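SGNH-hydrolase family esterase (PDB 7C2A) hydrolyses ester bonds as an SGNH-family esterase of a marine bacterium, possibly including those of lysophospholipids. Local coordinates at residues Val7-Gly12 against Glu73-Glu78; Asp52-Gly57 against Gln95-Ile100; Arg60-Leu65 against Leu104-Ile109; Leu112-Arg117 against Lys144-Phe149. One frame throughout, in Å; residues are numbered along the deposited sequence.

All four contacts belong to one alpha/beta domain built on a five-stranded parallel sheet, ordered 42-48, 6-12, 74-78, 111-114, 144-146. Contacts 1 and 4 are strand pairings in that sheet, with centres about 13 Å apart; strands 74-78 and 111-114, one from each, are neighbours, bonded for instance between Leu-112 and both Ala-75 and Val-77. Contacts 2 and 3, centres about 12 Å apart, are successive levels where helices 54-66 and 90-106 meet over one face of the sheet. Along the chain contacts 1, 2 and 3 interlace, whereas contact 4 opens after they close. The early and middle parts of the sequence thus form the interlaced core, and strand 144-146 lies at the sheet's edge.

Contact 1: Val7-Gly12 against Glu73-Glu78; sequences VILAFG and ELAIVE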
loop_
_atom_site.group_PDB
_atom_site.type_symbol
_atom_site.label_atom_id
_atom_site.label_comp_id
_atom_site.label_asym_id
_atom_site.label_seq_id
_atom_site.Cartn_x
_atom_site.Cartn_y
_atom_site.Cartn_z
ATOM N N VAL A 7 -8.340 -12.015 15.606
ATOM C CA VAL A 7 -8.698 -10.826 14.849
ATOM C C VAL A 7 -7.443 -10.082 14.414
ATOM O O VAL A 7 -6.606 -9.709 15.245
ATOM C CB VAL A 7 -9.636 -9.933 15.665
ATOM C CG1 VAL A 7 -9.956 -8.668 14.905
ATOM C CG2 VAL A 7 -10.911 -10.706 16.019
ATOM N N ILE A 8 -7.315 -9.851 13.110
ATOM C CA ILE A 8 -6.186 -9.126 12.538
ATOM C C ILE A 8 -6.737 -7.954 11.744
ATOM O O ILE A 8 -7.658 -8.127 10.944
ATOM C CB ILE A 8 -5.332 -10.025 11.623
ATOM C CG1 ILE A 8 -4.808 -11.241 12.396
ATOM C CG2 ILE A 8 -4.194 -9.220 10.992
ATOM C CD1 ILE A 8 -4.091 -12.268 11.536
ATOM N N LEU A 9 -6.192 -6.762 11.976
ATOM C CA LEU A 9 -6.556 -5.589 11.188
ATOM C C LEU A 9 -5.592 -5.440 10.015
ATOM O O LEU A 9 -4.384 -5.324 10.223
ATOM C CB LEU A 9 -6.477 -4.347 12.071
ATOM C CG LEU A 9 -6.782 -3.035 11.349
ATOM C CD1 LEU A 9 -8.232 -3.005 10.878
ATOM C CD2 LEU A 9 -6.491 -1.824 12.231
ATOM N N ALA A 10 -6.118 -5.438 8.795
ATOM C CA ALA A 10 -5.325 -5.172 7.594
ATOM C C ALA A 10 -5.598 -3.728 7.182
ATOM O O ALA A 10 -6.616 -3.429 6.559
ATOM C CB ALA A 10 -5.676 -6.169 6.491
ATOM N N PHE A 11 -4.691 -2.823 7.558
ATOM C CA PHE A 11 -4.891 -1.384 7.409
ATOM C C PHE A 11 -4.002 -0.907 6.269
ATOM O O PHE A 11 -2.785 -0.818 6.436
ATOM C CB PHE A 11 -4.530 -0.692 8.724
ATOM C CG PHE A 11 -4.949 0.751 8.796
ATOM C CD1 PHE A 11 -6.278 1.097 8.972
ATOM C CD2 PHE A 11 -4.007 1.776 8.695
ATOM C CE1 PHE A 11 -6.675 2.436 9.047
ATOM C CE2 PHE A 11 -4.388 3.112 8.775
ATOM C CZ PHE A 11 -5.718 3.444 8.946
ATOM N N GLY A 12 -4.587 -0.619 5.116
ATOM C CA GLY A 12 -3.792 -0.295 3.956
ATOM C C GLY A 12 -4.557 0.381 2.852
ATOM O O GLY A 12 -5.583 1.017 3.080
ATOM N N GLU A 73 -5.857 -8.151 17.401
ATOM C CA GLU A 73 -4.746 -8.792 18.077
ATOM C C GLU A 73 -3.424 -8.593 17.340
ATOM O O GLU A 73 -2.360 -8.869 17.900
ATOM C CB GLU A 73 -5.069 -10.280 18.285
ATOM C CG GLU A 73 -6.365 -10.480 19.087
ATOM C CD GLU A 73 -6.850 -11.920 19.107
ATOM O OE1 GLU A 73 -7.867 -12.212 18.438
ATOM O OE2 GLU A 73 -6.223 -12.741 19.808
ATOM N N LEU A 74 -3.481 -8.069 16.124
ATOM C CA LEU A 74 -2.329 -7.697 15.324
ATOM C C LEU A 74 -2.861 -6.699 14.314
ATOM O O LEU A 74 -3.966 -6.877 13.797
ATOM C CB LEU A 74 -1.763 -8.908 14.573
ATOM C CG LEU A 74 -0.712 -8.637 13.494
ATOM C CD1 LEU A 74 0.563 -8.090 14.102
ATOM C CD2 LEU A 74 -0.406 -9.907 12.713
ATOM N N ALA A 75 -2.082 -5.654 14.047
ATOM C CA ALA A 75 -2.393 -4.690 12.998
ATOM C C ALA A 75 -1.292 -4.747 11.955
ATOM O O ALA A 75 -0.114 -4.568 12.286
ATOM C CB ALA A 75 -2.490 -3.267 13.552
ATOM N N ILE A 76 -1.676 -4.980 10.708
ATOM C CA ILE A 76 -0.756 -4.955 9.579
ATOM C C ILE A 76 -0.945 -3.620 8.882
ATOM O O ILE A 76 -2.048 -3.308 8.427
ATOM C CB ILE A 76 -1.025 -6.115 8.607
ATOM C CG1 ILE A 76 -1.057 -7.467 9.333
ATOM C CG2 ILE A 76 0.007 -6.087 7.489
ATOM C CD1 ILE A 76 -1.475 -8.648 8.452
ATOM N N VAL A 77 0.117 -2.823 8.790
ATOM C CA VAL A 77 0.021 -1.462 8.263
ATOM C C VAL A 77 0.767 -1.409 6.939
ATOM O O VAL A 77 1.971 -1.697 6.880
ATOM C CB VAL A 77 0.574 -0.428 9.253
ATOM C CG1 VAL A 77 0.561 0.965 8.636
ATOM C CG2 VAL A 77 -0.213 -0.452 10.549
ATOM N N GLU A 78 0.055 -1.017 5.882
ATOM C CA GLU A 78 0.558 -1.053 4.509
ATOM C C GLU A 78 0.163 0.260 3.836
ATOM O O GLU A 78 -0.883 0.346 3.202
ATOM C CB GLU A 78 -0.041 -2.260 3.797
ATOM C CG GLU A 78 0.325 -2.408 2.343
ATOM C CD GLU A 78 -0.684 -1.771 1.396
ATOM O OE1 GLU A 78 -0.218 -1.084 0.458
ATOM O OE2 GLU A 78 -1.909 -1.955 1.558
#
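Glu-73 meets Val-7 twice, through its backbone and through its carboxylate. Its N donates to Val-7 O, while OE1 receives Val-7 N at 2.9 Å with a nearly straight N-H...O angle of 167°, the donor lying above the carboxylate plane. The chain reaches back to that amide because CG stands anti to the carbonyl carbon (chi1 -58°) and the side chain then runs extended; OE2 is left to a salt bridge with Arg-6. Leu-74 O accepts from Leu-9 N at 2.9 Å, and Leu-74 CD2 lies 4.2 Å from Ile-8 CG2. Ala-75 turns its CB to the opposite face, beside Leu-9 CB, where helices 54-66 and 90-106 pack. Ile-76 bonds through both its N and its O, the N donating to Leu-9 O at 2.8 Å and the O accepting from Phe-11 N at 2.8 Å. Its CD1 approaches Ile-8 CG2 at 3.8 Å, on the face that Phe-16 of helix 14-17 also touches. Val-77 shares its face with Phe-11, whose side chain touches Arg-60 and Ile-61 of helix 54-66; Val-77 CA makes a CA-H...O contact with Phe-11 O. Glu-78 N donates to that same oxygen at 2.9 Å. Beyond a bend at chi2 (-93°), Glu-78 OE2 passes 3.5 Å from Gly-12 CA and accepts from Asp-13 N. Repeated backbone bonds between apolar faces hold this interior pair of the sheet, and a glutamate carboxylate at each end accepts from N-H groups.

Contact 2: Asp52-Gly57 against Gln95-Ile100; sequences DTTAAG and QNLSGI
Thr-54 and Asn-96 cross at about a right angle where two helices of the alpha/beta sandwich, 54-66 and 90-106, come together on one side of the parallel sheet. The Asn-96 amide lies with Thr-54 OG1 almost in its own plane, only 4° out, and ND2 donates to that oxygen at 3.0 Å with an N-H...O angle of 160°. Thr-54 presents the hydroxyl because OG1 sits between the backbone N and the carbonyl carbon (chi1 63°), which leaves CG2 anti to the carbonyl carbon, beside the backbone N. The same oxygen also bonds to Asp-83 OD2, so two polar partners fix the rotation of the threonine. CG2 meets Leu-97 crosswise, 3.7 Å from its CG, and Leu-97 carries the apolar layer on to helix 133-140. One residue before, Thr-53 is the N-cap of helix 54-66: its OG1 accepts from Ala-56 N at 3.0 Å, capping the first turn, in which Thr-54 lies. One turn along the other helix, Ile-100 points at the backbone of the first. Gly-57 has no side chain there, and the methyl Ile-100 CD1 rests 3.9 Å from Gly-57 C and at the same distance from Thr-54 O.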
loop_
_atom_site.group_PDB
_atom_site.type_symbol
_atom_site.label_atom_id
_atom_site.label_comp_id
_atom_site.label_asym_id
_atom_site.label_seq_id
_atom_site.Cartn_x
_atom_site.Cartn_y
_atom_site.Cartn_z
ATOM N N ASP A 52 -5.633 5.518 -0.556
ATOM C CA ASP A 52 -5.303 6.129 0.757
ATOM C C ASP A 52 -3.820 6.495 0.837
ATOM O O ASP A 52 -2.963 5.644 0.591
ATOM C CB ASP A 52 -5.580 5.174 1.919
ATOM C CG ASP A 52 -6.691 5.641 2.843
ATOM O OD1 ASP A 52 -7.612 6.313 2.358
ATOM O OD2 ASP A 52 -6.625 5.307 4.024
ATOM N N THR A 53 -3.553 7.749 1.182
ATOM C CA THR A 53 -2.168 8.188 1.469
ATOM C C THR A 53 -1.914 7.944 2.963
ATOM O O THR A 53 -2.843 7.574 3.702
ATOM C CB THR A 53 -2.039 9.700 1.250
ATOM O OG1 THR A 53 -3.039 10.307 2.070
ATOM C CG2 THR A 53 -2.225 10.112 -0.194
ATOM N N THR A 54 -0.674 8.118 3.402
ATOM C CA THR A 54 -0.392 8.040 4.832
ATOM C C THR A 54 -1.237 9.038 5.621
ATOM O O THR A 54 -1.696 8.731 6.723
ATOM C CB THR A 54 1.102 8.225 5.114
ATOM O OG1 THR A 54 1.527 9.542 4.706
ATOM C CG2 THR A 54 1.945 7.138 4.427
ATOM N N ALA A 55 -1.459 10.239 5.078
ATOM C CA ALA A 55 -2.297 11.205 5.786
ATOM C C ALA A 55 -3.735 10.715 5.890
ATOM O O ALA A 55 -4.375 10.868 6.934
ATOM C CB ALA A 55 -2.255 12.572 5.102
ATOM N N ALA A 56 -4.261 10.127 4.814
ATOM C CA ALA A 56 -5.613 9.582 4.875
ATOM C C ALA A 56 -5.709 8.468 5.911
ATOM O O ALA A 56 -6.691 8.376 6.657
ATOM C CB ALA A 56 -6.065 9.099 3.494
ATOM N N GLY A 57 -4.691 7.610 5.976
ATOM C CA GLY A 57 -4.700 6.564 6.982
ATOM C C GLY A 57 -4.664 7.126 8.386
ATOM O O GLY A 57 -5.390 6.671 9.270
ATOM N N GLN A 95 6.248 10.912 9.092
ATOM C CA GLN A 95 5.541 11.526 10.211
ATOM C C GLN A 95 4.114 11.010 10.314
ATOM O O GLN A 95 3.629 10.718 11.410
ATOM C CB GLN A 95 5.522 13.039 10.024
ATOM C CG GLN A 95 6.884 13.706 10.047
ATOM C CD GLN A 95 6.904 15.024 9.277
ATOM O OE1 GLN A 95 5.863 15.655 9.068
ATOM N NE2 GLN A 95 8.092 15.438 8.848
ATOM N N ASN A 96 3.425 10.896 9.177
ATOM C CA ASN A 96 2.053 10.404 9.203
ATOM C C ASN A 96 2.000 8.955 9.662
ATOM O O ASN A 96 1.164 8.588 10.503
ATOM C CB ASN A 96 1.425 10.549 7.817
ATOM C CG ASN A 96 1.240 11.986 7.394
ATOM O OD1 ASN A 96 1.186 12.894 8.232
ATOM N ND2 ASN A 96 1.121 12.203 6.096
ATOM N N LEU A 97 2.898 8.120 9.134
ATOM C CA LEU A 97 2.956 6.733 9.582
ATOM C C LEU A 97 3.291 6.647 11.061
ATOM O O LEU A 97 2.762 5.784 11.772
ATOM C CB LEU A 97 3.980 5.957 8.757
ATOM C CG LEU A 97 3.478 5.473 7.398
ATOM C CD1 LEU A 97 4.627 5.171 6.453
ATOM C CD2 LEU A 97 2.583 4.255 7.550
ATOM N N SER A 98 4.155 7.549 11.553
ATOM C CA SER A 98 4.467 7.568 12.979
ATOM C C SER A 98 3.207 7.776 13.810
ATOM O O SER A 98 3.034 7.141 14.852
ATOM C CB SER A 98 5.480 8.675 13.282
ATOM O OG SER A 98 6.746 8.408 12.724
ATOM N N GLY A 99 2.324 8.670 13.366
ATOM C CA GLY A 99 1.086 8.893 14.094
ATOM C C GLY A 99 0.187 7.669 14.105
ATOM O O GLY A 99 -0.469 7.387 15.109
ATOM N N ILE A 100 0.146 6.925 12.996
ATOM C CA ILE A 100 -0.623 5.681 12.954
ATOM C C ILE A 100 -0.056 4.667 13.941
ATOM O O ILE A 100 -0.790 4.048 14.726
ATOM C CB ILE A 100 -0.651 5.105 11.527
ATOM C CG1 ILE A 100 -1.367 6.068 10.582
ATOM C CG2 ILE A 100 -1.319 3.731 11.519
ATOM C CD1 ILE A 100 -1.134 5.764 9.122
#

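Contact 3: Arg60-Leu65 against Leu104-Ile109; sequences RIKFVL and LQRRKI
Leu-65 is the hub of the apolar contacts: both its methyls meet Leu-104 CD2, and CD2 also reaches Ile-109 CD1. Leu-65 CD1 lies 4.0 Å from Leu-104 CD2, the two side chains crossing at about a right angle, while Leu-65 CD2 lies 3.9 Å from Ile-109 CD1 as the leucine and isoleucine slide past each other in opposite directions. Ile-61 CD1 adds a looser touch, 4.4 Å from Leu-104 CD2. Leu-104 and Ile-109 both continue onto Ala-75 of strand 74-78, so this apolar layer lies between the helix pair and the central parallel sheet of the SGNH-hydrolase fold. Helix 90-106 ends here in a Schellman motif with Lys-108, at positive phi, as the C' residue: Ile-109 N donates to Leu-104 O at 3.0 Å and Lys-108 N to Gln-105 O. The turn brings Ile-109 round to face Leu-65. Flat-group packing comes next. Arg-107 runs extended from CG to NE and lays one guanidinium face over Leu-65, with CB of that leucine 3.5 Å from Arg-107 NH1. Charge forms the outer layer. Glu-103 makes salt bridges to Arg-107 and, in the conformers described, to Lys-62 and Arg-106, which would offset the like charges; Asp-66 makes a further salt bridge to Arg-107 NH2.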
loop_
_atom_site.group_PDB
_atom_site.type_symbol
_atom_site.label_atom_id
_atom_site.label_comp_id
_atom_site.label_asym_id
_atom_site.label_seq_id
_atom_site.Cartn_x
_atom_site.Cartn_y
_atom_site.Cartn_z
ATOM N N ARG A 60 -8.046 8.338 9.665
ATOM C CA ARG A 60 -9.086 7.358 9.959
ATOM C C ARG A 60 -8.683 6.277 10.949
ATOM O O ARG A 60 -9.545 5.478 11.322
ATOM C CB ARG A 60 -9.670 6.723 8.684
ATOM C CG ARG A 60 -8.707 5.833 7.937
ATOM C CD ARG A 60 -9.388 5.102 6.765
ATOM N NE ARG A 60 -8.368 4.461 5.937
ATOM C CZ ARG A 60 -8.159 3.148 5.847
ATOM N NH1 ARG A 60 -8.953 2.295 6.476
ATOM N NH2 ARG A 60 -7.159 2.689 5.110
ATOM N N ILE A 61 -7.428 6.220 11.403
ATOM C CA ILE A 61 -7.015 5.072 12.213
ATOM C C ILE A 61 -7.842 4.955 13.495
ATOM O O ILE A 61 -8.269 3.858 13.868
ATOM C CB ILE A 61 -5.494 5.046 12.461
ATOM C CG1 ILE A 61 -5.110 3.802 13.279
ATOM C CG2 ILE A 61 -5.009 6.312 13.180
ATOM C CD1 ILE A 61 -5.356 2.448 12.589
ATOM N N LYS A 62 -8.071 6.069 14.195
ATOM C CA LYS A 62 -8.863 6.006 15.423
ATOM C C LYS A 62 -10.279 5.519 15.142
ATOM O O LYS A 62 -10.808 4.663 15.859
ATOM C CB LYS A 62 -8.905 7.377 16.101
ATOM C CG LYS A 62 -7.681 7.726 16.939
ATOM C CD LYS A 62 -7.841 9.122 17.549
ATOM C CE LYS A 62 -6.633 9.539 18.380
ATOM N NZ LYS A 62 -6.533 8.789 19.658
ATOM N N PHE A 63 -10.909 6.059 14.100
ATOM C CA PHE A 63 -12.269 5.654 13.761
ATOM C C PHE A 63 -12.332 4.171 13.427
ATOM O O PHE A 63 -13.248 3.463 13.861
ATOM C CB PHE A 63 -12.758 6.475 12.566
ATOM C CG PHE A 63 -14.137 6.099 12.100
ATOM C CD1 PHE A 63 -15.253 6.646 12.713
ATOM C CD2 PHE A 63 -14.328 5.201 11.066
ATOM C CE1 PHE A 63 -16.524 6.316 12.301
ATOM C CE2 PHE A 63 -15.610 4.866 10.652
ATOM C CZ PHE A 63 -16.707 5.421 11.276
ATOM N N VAL A 64 -11.375 3.685 12.636
ATOM C CA VAL A 64 -11.359 2.271 12.265
ATOM C C VAL A 64 -11.228 1.397 13.504
ATOM O O VAL A 64 -11.945 0.402 13.659
ATOM C CB VAL A 64 -10.249 2.004 11.227
ATOM C CG1 VAL A 64 -10.024 0.514 11.050
ATOM C CG2 VAL A 64 -10.612 2.643 9.899
ATOM N N LEU A 65 -10.336 1.763 14.416
ATOM C CA LEU A 65 -10.173 0.981 15.639
ATOM C C LEU A 65 -11.416 1.052 16.520
ATOM O O LEU A 65 -11.875 0.028 17.045
ATOM C CB LEU A 65 -8.946 1.472 16.397
ATOM C CG LEU A 65 -7.627 1.158 15.695
ATOM C CD1 LEU A 65 -6.493 1.921 16.344
ATOM C CD2 LEU A 65 -7.338 -0.353 15.708
ATOM N N LEU A 104 -1.651 2.800 17.459
ATOM C CA LEU A 104 -1.673 1.358 17.697
ATOM C C LEU A 104 -0.901 1.002 18.961
ATOM O O LEU A 104 -1.354 0.179 19.768
ATOM C CB LEU A 104 -1.098 0.624 16.485
ATOM C CG LEU A 104 -1.986 0.712 15.242
ATOM C CD1 LEU A 104 -1.205 0.351 13.980
ATOM C CD2 LEU A 104 -3.213 -0.166 15.377
ATOM N N GLN A 105 0.265 1.623 19.154
ATOM C CA GLN A 105 1.075 1.352 20.337
ATOM C C GLN A 105 0.363 1.792 21.609
ATOM O O GLN A 105 0.435 1.108 22.639
ATOM C CB GLN A 105 2.412 2.075 20.202
ATOM C CG GLN A 105 3.524 1.532 21.072
ATOM C CD GLN A 105 4.857 2.151 20.720
ATOM O OE1 GLN A 105 4.985 3.373 20.667
ATOM N NE2 GLN A 105 5.854 1.313 20.462
ATOM N N ARG A 106 -0.307 2.944 21.571
ATOM C CA ARG A 106 -1.067 3.377 22.736
ATOM C C ARG A 106 -2.047 2.298 23.169
ATOM O O ARG A 106 -2.207 2.034 24.368
ATOM C CB ARG A 106 -1.807 4.672 22.411
ATOM C CG ARG A 106 -2.527 5.300 23.580
ATOM C CD ARG A 106 -3.244 6.557 23.128
ATOM N NE ARG A 106 -4.417 6.243 22.319
ATOM C CZ ARG A 106 -5.585 5.858 22.821
ATOM N NH1 ARG A 106 -5.738 5.750 24.133
ATOM N NH2 ARG A 106 -6.598 5.585 22.013
ATOM N N ARG A 107 -2.695 1.645 22.206
ATOM C CA ARG A 107 -3.680 0.615 22.494
ATOM C C ARG A 107 -3.053 -0.753 22.688
ATOM O O ARG A 107 -3.780 -1.738 22.815
ATOM C CB ARG A 107 -4.729 0.558 21.383
ATOM C CG ARG A 107 -5.388 1.896 21.119
ATOM C CD ARG A 107 -6.633 1.708 20.298
ATOM N NE ARG A 107 -7.161 2.983 19.832
ATOM C CZ ARG A 107 -8.447 3.215 19.603
ATOM N NH1 ARG A 107 -9.345 2.268 19.813
ATOM N NH2 ARG A 107 -8.829 4.402 19.182
ATOM N N LYS A 108 -1.726 -0.832 22.690
ATOM C CA LYS A 108 -1.009 -2.090 22.887
ATOM C C LYS A 108 -1.382 -3.140 21.839
ATOM O O LYS A 108 -1.498 -4.328 22.140
ATOM C CB LYS A 108 -1.167 -2.620 24.314
ATOM C CG LYS A 108 -0.695 -1.614 25.350
ATOM C CD LYS A 108 -0.436 -2.245 26.705
ATOM C CE LYS A 108 0.396 -1.314 27.573
ATOM N NZ LYS A 108 1.263 -2.072 28.516
ATOM N N ILE A 109 -1.567 -2.703 20.599
ATOM C CA ILE A 109 -1.842 -3.598 19.478
ATOM C C ILE A 109 -0.527 -3.875 18.759
ATOM O O ILE A 109 0.102 -2.931 18.258
ATOM C CB ILE A 109 -2.878 -2.994 18.523
ATOM C CG1 ILE A 109 -4.212 -2.807 19.249
ATOM C CG2 ILE A 109 -3.031 -3.898 17.302
ATOM C CD1 ILE A 109 -5.226 -2.018 18.465
#

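Contact 4: Leu112-Arg117 against Lys144-Phe149; sequences LLMGMR and KLVPFF
Leu-113 and Gly-115 carry the backbone bonds to the edge strand. Leu-113 N donates to Lys-144 O with a nearly straight N-H...O angle of 177°, Leu-113 O accepts from Val-146 N, and Gly-115 N donates to Val-146 O. Past the strand ends Gly-115 O still accepts Phe-149 N, so pairing outlasts the regular ladder. Gly-115 CA also makes a CA-H...O contact with Pro-147 O. Apolar contacts divide between the faces: Leu-113 CB lies 4.1 Å from Leu-145 CD1 on the face covered by helix 133-140, whereas Leu-112 CD1 and Met-114 SD both approach Val-146 CG2 on the other. Among the aromatic contacts, Met-114 bends at chi2 (-51°), bringing its sulfur obliquely to the Phe-149 ring, 4.5 Å from SD to centroid, and its CE to 3.7 Å from Phe-149 CE1. This is a Met-aromatic contact, and Tyr-27 meets the same phenylalanine edge-to-face. The CG methylene of Arg-117 sits over the Phe-148 ring face in a CH-pi contact, 3.9 Å from the centroid, while the guanidinium, its plane 28° from that of the ring, lies by Phe-148 CB. The last parallel strand, 144-146, closes the edge of the five-stranded sheet of the SGNH-hydrolase alpha/beta/alpha fold, and the paired chains run on past its C-terminal end.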
loop_
_atom_site.group_PDB
_atom_site.type_symbol
_atom_site.label_atom_id
_atom_site.label_comp_id
_atom_site.label_asym_id
_atom_site.label_seq_id
_atom_site.Cartn_x
_atom_site.Cartn_y
_atom_site.Cartn_z
ATOM N N LEU A 112 2.705 -5.211 12.490
ATOM C CA LEU A 112 3.539 -5.664 11.384
ATOM C C LEU A 112 3.484 -4.596 10.299
ATOM O O LEU A 112 2.402 -4.261 9.802
ATOM C CB LEU A 112 3.044 -7.005 10.842
ATOM C CG LEU A 112 3.774 -7.541 9.612
ATOM C CD1 LEU A 112 5.237 -7.794 9.920
ATOM C CD2 LEU A 112 3.097 -8.809 9.115
ATOM N N LEU A 113 4.637 -4.059 9.930
ATOM C CA LEU A 113 4.741 -3.015 8.923
ATOM C C LEU A 113 5.133 -3.623 7.583
ATOM O O LEU A 113 6.118 -4.356 7.500
ATOM C CB LEU A 113 5.801 -2.009 9.363
ATOM C CG LEU A 113 5.886 -0.669 8.639
ATOM C CD1 LEU A 113 4.600 0.134 8.769
ATOM C CD2 LEU A 113 7.062 0.139 9.165
ATOM N N MET A 114 4.369 -3.298 6.543
ATOM C CA MET A 114 4.672 -3.783 5.170
ATOM C C MET A 114 5.534 -2.720 4.480
ATOM O O MET A 114 5.024 -1.623 4.199
ATOM C CB MET A 114 3.380 -4.011 4.382
ATOM C CG MET A 114 2.542 -5.159 4.932
ATOM S SD MET A 114 3.521 -6.673 5.133
ATOM C CE MET A 114 2.238 -7.921 5.035
ATOM N N GLY A 115 6.809 -3.035 4.247
ATOM C CA GLY A 115 7.746 -2.080 3.626
ATOM C C GLY A 115 7.398 -1.781 2.179
ATOM O O GLY A 115 7.146 -2.719 1.417
ATOM N N MET A 116 7.387 -0.498 1.824
ATOM C CA MET A 116 7.120 -0.076 0.426
ATOM C C MET A 116 8.445 0.395 -0.180
ATOM O O MET A 116 9.307 0.860 0.572
ATOM C CB MET A 116 6.086 1.053 0.364
ATOM C CG MET A 116 4.761 0.705 1.037
ATOM S SD MET A 116 3.987 -0.833 0.451
ATOM C CE MET A 116 3.682 -0.425 -1.266
ATOM N N ARG A 117 8.590 0.264 -1.496
ATOM C CA ARG A 117 9.849 0.661 -2.177
ATOM C C ARG A 117 9.520 1.621 -3.319
ATOM O O ARG A 117 8.525 1.407 -4.022
ATOM C CB ARG A 117 10.589 -0.576 -2.692
ATOM C CG ARG A 117 11.130 -1.464 -1.583
ATOM C CD ARG A 117 12.314 -0.819 -0.892
ATOM N NE ARG A 117 12.812 -1.627 0.209
ATOM C CZ ARG A 117 13.505 -2.751 0.072
ATOM N NH1 ARG A 117 13.800 -3.212 -1.133
ATOM N NH2 ARG A 117 13.904 -3.404 1.146
ATOM N N LYS A 144 7.393 -5.405 13.829
ATOM C CA LYS A 144 8.003 -6.304 12.865
ATOM C C LYS A 144 7.862 -5.707 11.473
ATOM O O LYS A 144 6.945 -4.930 11.204
ATOM C CB LYS A 144 7.357 -7.682 12.958
ATOM C CG LYS A 144 7.746 -8.401 14.252
ATOM C CD LYS A 144 7.020 -9.715 14.434
ATOM C CE LYS A 144 7.642 -10.538 15.556
ATOM N NZ LYS A 144 7.081 -10.191 16.894
ATOM N N LEU A 145 8.802 -6.043 10.596
ATOM C CA LEU A 145 8.871 -5.441 9.274
ATOM C C LEU A 145 8.995 -6.528 8.221
ATOM O O LEU A 145 9.852 -7.413 8.334
ATOM C CB LEU A 145 10.079 -4.504 9.168
ATOM C CG LEU A 145 10.355 -3.927 7.780
ATOM C CD1 LEU A 145 9.283 -2.929 7.376
ATOM C CD2 LEU A 145 11.725 -3.279 7.745
ATOM N N VAL A 146 8.149 -6.463 7.197
ATOM C CA VAL A 146 8.405 -7.125 5.923
ATOM C C VAL A 146 9.141 -6.110 5.052
ATOM O O VAL A 146 8.537 -5.099 4.668
ATOM C CB VAL A 146 7.105 -7.581 5.251
ATOM C CG1 VAL A 146 7.377 -8.029 3.826
ATOM C CG2 VAL A 146 6.452 -8.712 6.050
ATOM N N PRO A 147 10.431 -6.298 4.775
ATOM C CA PRO A 147 11.191 -5.198 4.166
ATOM C C PRO A 147 10.643 -4.749 2.825
ATOM O O PRO A 147 10.636 -3.547 2.535
ATOM C CB PRO A 147 12.611 -5.771 4.054
ATOM C CG PRO A 147 12.678 -6.796 5.143
ATOM C CD PRO A 147 11.302 -7.408 5.202
ATOM N N PHE A 148 10.166 -5.677 1.996
ATOM C CA PHE A 148 9.722 -5.347 0.638
ATOM C C PHE A 148 8.455 -6.162 0.378
ATOM O O PHE A 148 8.515 -7.298 -0.101
ATOM C CB PHE A 148 10.842 -5.645 -0.356
ATOM C CG PHE A 148 10.551 -5.253 -1.793
ATOM C CD1 PHE A 148 9.439 -4.535 -2.156
ATOM C CD2 PHE A 148 11.432 -5.633 -2.789
ATOM C CE1 PHE A 148 9.208 -4.201 -3.494
ATOM C CE2 PHE A 148 11.205 -5.301 -4.117
ATOM C CZ PHE A 148 10.098 -4.591 -4.469
ATOM N N PHE A 149 7.305 -5.567 0.683
ATOM C CA PHE A 149 6.045 -6.297 0.596
ATOM C C PHE A 149 5.811 -6.864 -0.800
ATOM O O PHE A 149 5.345 -8.000 -0.942
ATOM C CB PHE A 149 4.911 -5.367 1.016
ATOM C CG PHE A 149 3.549 -5.975 0.887
ATOM C CD1 PHE A 149 3.268 -7.201 1.464
ATOM C CD2 PHE A 149 2.546 -5.323 0.196
ATOM C CE1 PHE A 149 2.009 -7.767 1.348
ATOM C CE2 PHE A 149 1.284 -5.893 0.085
ATOM C CZ PHE A 149 1.029 -7.120 0.661
#